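Local coordinates for protein excinuclease ABC, subunit A. (Deinococcus radiodurans, PDB 2VF7) that probably takes part in DNA damage recognition and repair as a zinc-containing, DNA-binding ATPase of the UvrA family within the ABC superfamily, at residues V689-D695 against L719-G725. The protein carries 1 engineered substitution. Numbering follows the deposited sequence.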
loop_
_atom_site.group_PDB
_atom_site.type_symbol
_atom_site.label_atom_id
_atom_site.label_comp_id
_atom_site.label_asym_id
_atom_site.label_seq_id
_atom_site.Cartn_x
_atom_site.Cartn_y
_atom_site.Cartn_z
ATOM N N VAL A 689 21.338 -25.988 -19.507
ATOM C CA VAL A 689 22.593 -25.861 -18.745
ATOM C C VAL A 689 22.540 -24.849 -17.593
ATOM O O VAL A 689 23.038 -25.113 -16.532
ATOM C CB VAL A 689 23.928 -25.723 -19.611
ATOM C CG1 VAL A 689 23.858 -26.474 -20.972
ATOM C CG2 VAL A 689 24.404 -24.304 -19.782
ATOM N N LEU A 690 21.940 -23.690 -17.803
ATOM C CA LEU A 690 21.766 -22.713 -16.732
ATOM C C LEU A 690 20.900 -23.177 -15.558
ATOM O O LEU A 690 21.106 -22.716 -14.455
ATOM C CB LEU A 690 21.256 -21.411 -17.305
ATOM C CG LEU A 690 22.269 -20.714 -18.213
ATOM C CD1 LEU A 690 21.575 -19.687 -19.073
ATOM C CD2 LEU A 690 23.397 -20.074 -17.382
ATOM N N ALA A 691 19.955 -24.095 -15.808
ATOM C CA ALA A 691 19.156 -24.761 -14.765
ATOM C C ALA A 691 19.910 -25.847 -13.970
ATOM O O ALA A 691 19.383 -26.410 -12.984
ATOM C CB ALA A 691 17.883 -25.339 -15.366
ATOM N N LEU A 692 21.140 -26.133 -14.398
ATOM C CA LEU A 692 21.967 -27.166 -13.807
ATOM C C LEU A 692 22.580 -26.680 -12.511
ATOM O O LEU A 692 23.094 -25.554 -12.415
ATOM C CB LEU A 692 23.070 -27.602 -14.784
ATOM C CG LEU A 692 23.183 -28.993 -15.430
ATOM C CD1 LEU A 692 21.885 -29.756 -15.527
ATOM C CD2 LEU A 692 23.820 -28.896 -16.802
ATOM N N THR A 693 22.539 -27.576 -11.533
ATOM C CA THR A 693 23.157 -27.440 -10.263
ATOM C C THR A 693 24.683 -27.475 -10.454
ATOM O O THR A 693 25.163 -28.001 -11.467
ATOM C CB THR A 693 22.652 -28.611 -9.424
ATOM O OG1 THR A 693 21.370 -28.288 -8.873
ATOM C CG2 THR A 693 23.586 -28.966 -8.315
ATOM N N VAL A 694 25.457 -26.926 -9.513
ATOM C CA VAL A 694 26.929 -26.972 -9.635
ATOM C C VAL A 694 27.433 -28.425 -9.636
ATOM O O VAL A 694 28.328 -28.781 -10.411
ATOM C CB VAL A 694 27.678 -26.064 -8.579
ATOM C CG1 VAL A 694 29.154 -26.382 -8.526
ATOM C CG2 VAL A 694 27.523 -24.602 -8.929
ATOM N N ASP A 695 26.837 -29.258 -8.784
ATOM C CA ASP A 695 27.063 -30.709 -8.785
ATOM C C ASP A 695 26.769 -31.411 -10.119
ATOM O O ASP A 695 27.551 -32.259 -10.538
ATOM C CB ASP A 695 26.192 -31.378 -7.726
ATOM C CG ASP A 695 26.728 -31.229 -6.320
ATOM O OD1 ASP A 695 26.018 -31.722 -5.409
ATOM O OD2 ASP A 695 27.829 -30.645 -6.110
ATOM N N LEU A 719 28.993 -24.997 -2.406
ATOM C CA LEU A 719 27.863 -24.474 -3.157
ATOM C C LEU A 719 27.313 -25.406 -4.254
ATOM O O LEU A 719 26.770 -24.943 -5.225
ATOM C CB LEU A 719 28.218 -23.117 -3.778
ATOM C CG LEU A 719 28.687 -21.970 -2.876
ATOM C CD1 LEU A 719 28.936 -20.773 -3.719
ATOM C CD2 LEU A 719 27.661 -21.646 -1.816
ATOM N N GLY A 720 27.417 -26.708 -4.073
ATOM C CA GLY A 720 26.992 -27.641 -5.087
ATOM C C GLY A 720 25.506 -27.588 -5.385
ATOM O O GLY A 720 25.073 -28.042 -6.435
ATOM N N TYR A 721 24.733 -27.027 -4.458
ATOM C CA TYR A 721 23.277 -27.013 -4.576
ATOM C C TYR A 721 22.779 -25.873 -5.459
ATOM O O TYR A 721 21.637 -25.893 -5.911
ATOM C CB TYR A 721 22.614 -27.000 -3.175
ATOM C CG TYR A 721 22.923 -25.783 -2.322
ATOM C CD1 TYR A 721 22.069 -24.684 -2.303
ATOM C CD2 TYR A 721 24.074 -25.733 -1.541
ATOM C CE1 TYR A 721 22.350 -23.575 -1.532
ATOM C CE2 TYR A 721 24.371 -24.628 -0.784
ATOM C CZ TYR A 721 23.508 -23.553 -0.776
ATOM O OH TYR A 721 23.812 -22.457 -0.001
ATOM N N LEU A 722 23.641 -24.889 -5.716
ATOM C CA LEU A 722 23.249 -23.735 -6.498
ATOM C C LEU A 722 23.188 -24.049 -7.992
ATOM O O LEU A 722 23.911 -24.925 -8.455
ATOM C CB LEU A 722 24.193 -22.558 -6.224
ATOM C CG LEU A 722 24.165 -21.973 -4.814
ATOM C CD1 LEU A 722 25.110 -20.820 -4.718
ATOM C CD2 LEU A 722 22.763 -21.510 -4.457
ATOM N N ARG A 723 22.345 -23.307 -8.725
ATOM C CA ARG A 723 22.169 -23.449 -10.164
ATOM C C ARG A 723 22.987 -22.409 -10.927
ATOM O O ARG A 723 23.043 -21.238 -10.551
ATOM C CB ARG A 723 20.686 -23.331 -10.555
ATOM C CG ARG A 723 19.812 -24.478 -10.066
ATOM C CD ARG A 723 18.372 -24.371 -10.577
ATOM N NE ARG A 723 17.646 -23.268 -9.945
ATOM C CZ ARG A 723 17.093 -23.313 -8.720
ATOM N NH1 ARG A 723 17.158 -24.425 -7.967
ATOM N NH2 ARG A 723 16.482 -22.234 -8.233
ATOM N N LEU A 724 23.626 -22.847 -12.007
ATOM C CA LEU A 724 24.515 -22.002 -12.808
ATOM C C LEU A 724 23.938 -20.631 -13.143
ATOM O O LEU A 724 24.621 -19.626 -13.018
ATOM C CB LEU A 724 24.896 -22.747 -14.096
ATOM C CG LEU A 724 26.210 -23.504 -13.995
ATOM C CD1 LEU A 724 26.254 -24.283 -12.709
ATOM C CD2 LEU A 724 26.387 -24.390 -15.212
ATOM N N GLY A 725 22.675 -20.607 -13.551
ATOM C CA GLY A 725 21.960 -19.386 -13.920
ATOM C C GLY A 725 21.115 -18.771 -12.805
ATOM O O GLY A 725 20.420 -17.781 -13.026
#
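V694 lays CB against L719 O (3.7 Å), a beta-branched side chain leaning on the type I turn from L719 to L722. With CG anti to its carbonyl carbon and beside its own N (chi1 -78°), D695 carries its carboxylate to G720, D695 OD2 lying 3.3 Å from G720 CA, where a CB on the glycine would collide. D695 N donates to G720 O (3.2 Å), although the position of this oxygen is somewhat uncertain. OD2 also makes a long, weak ion pair with R715, so an alanine here would probably leave that arginine without this partner and uncover the glycine. L722 O accepts the V694 N-H at 2.7 Å, nearly in line with the C=O but bent at the hydrogen (135°); the L722 side chain turns to the bound ADP. T693 and R723 form a single antiparallel bridge, a non-hydrogen-bonded pair flanked by the V694-L722 and L724-L692 bonds, tying the connection between helices 686-690 and 694-700 to the ADP-site loop of the ABC domain. R723 suits this edge because its long aliphatic part runs beside the A691 carbonyl. L724 N-H bonds L692 O (2.8 Å); leucine suits this buried place because its side chain turns toward the other segment, L724 CD1 meeting V694 CG2 at 4.0 Å. Lastly, G725 N uses an in-plane lone pair of L690 O, and L690 CD2 packs on the bare G725 CA, where a CB would strike L690.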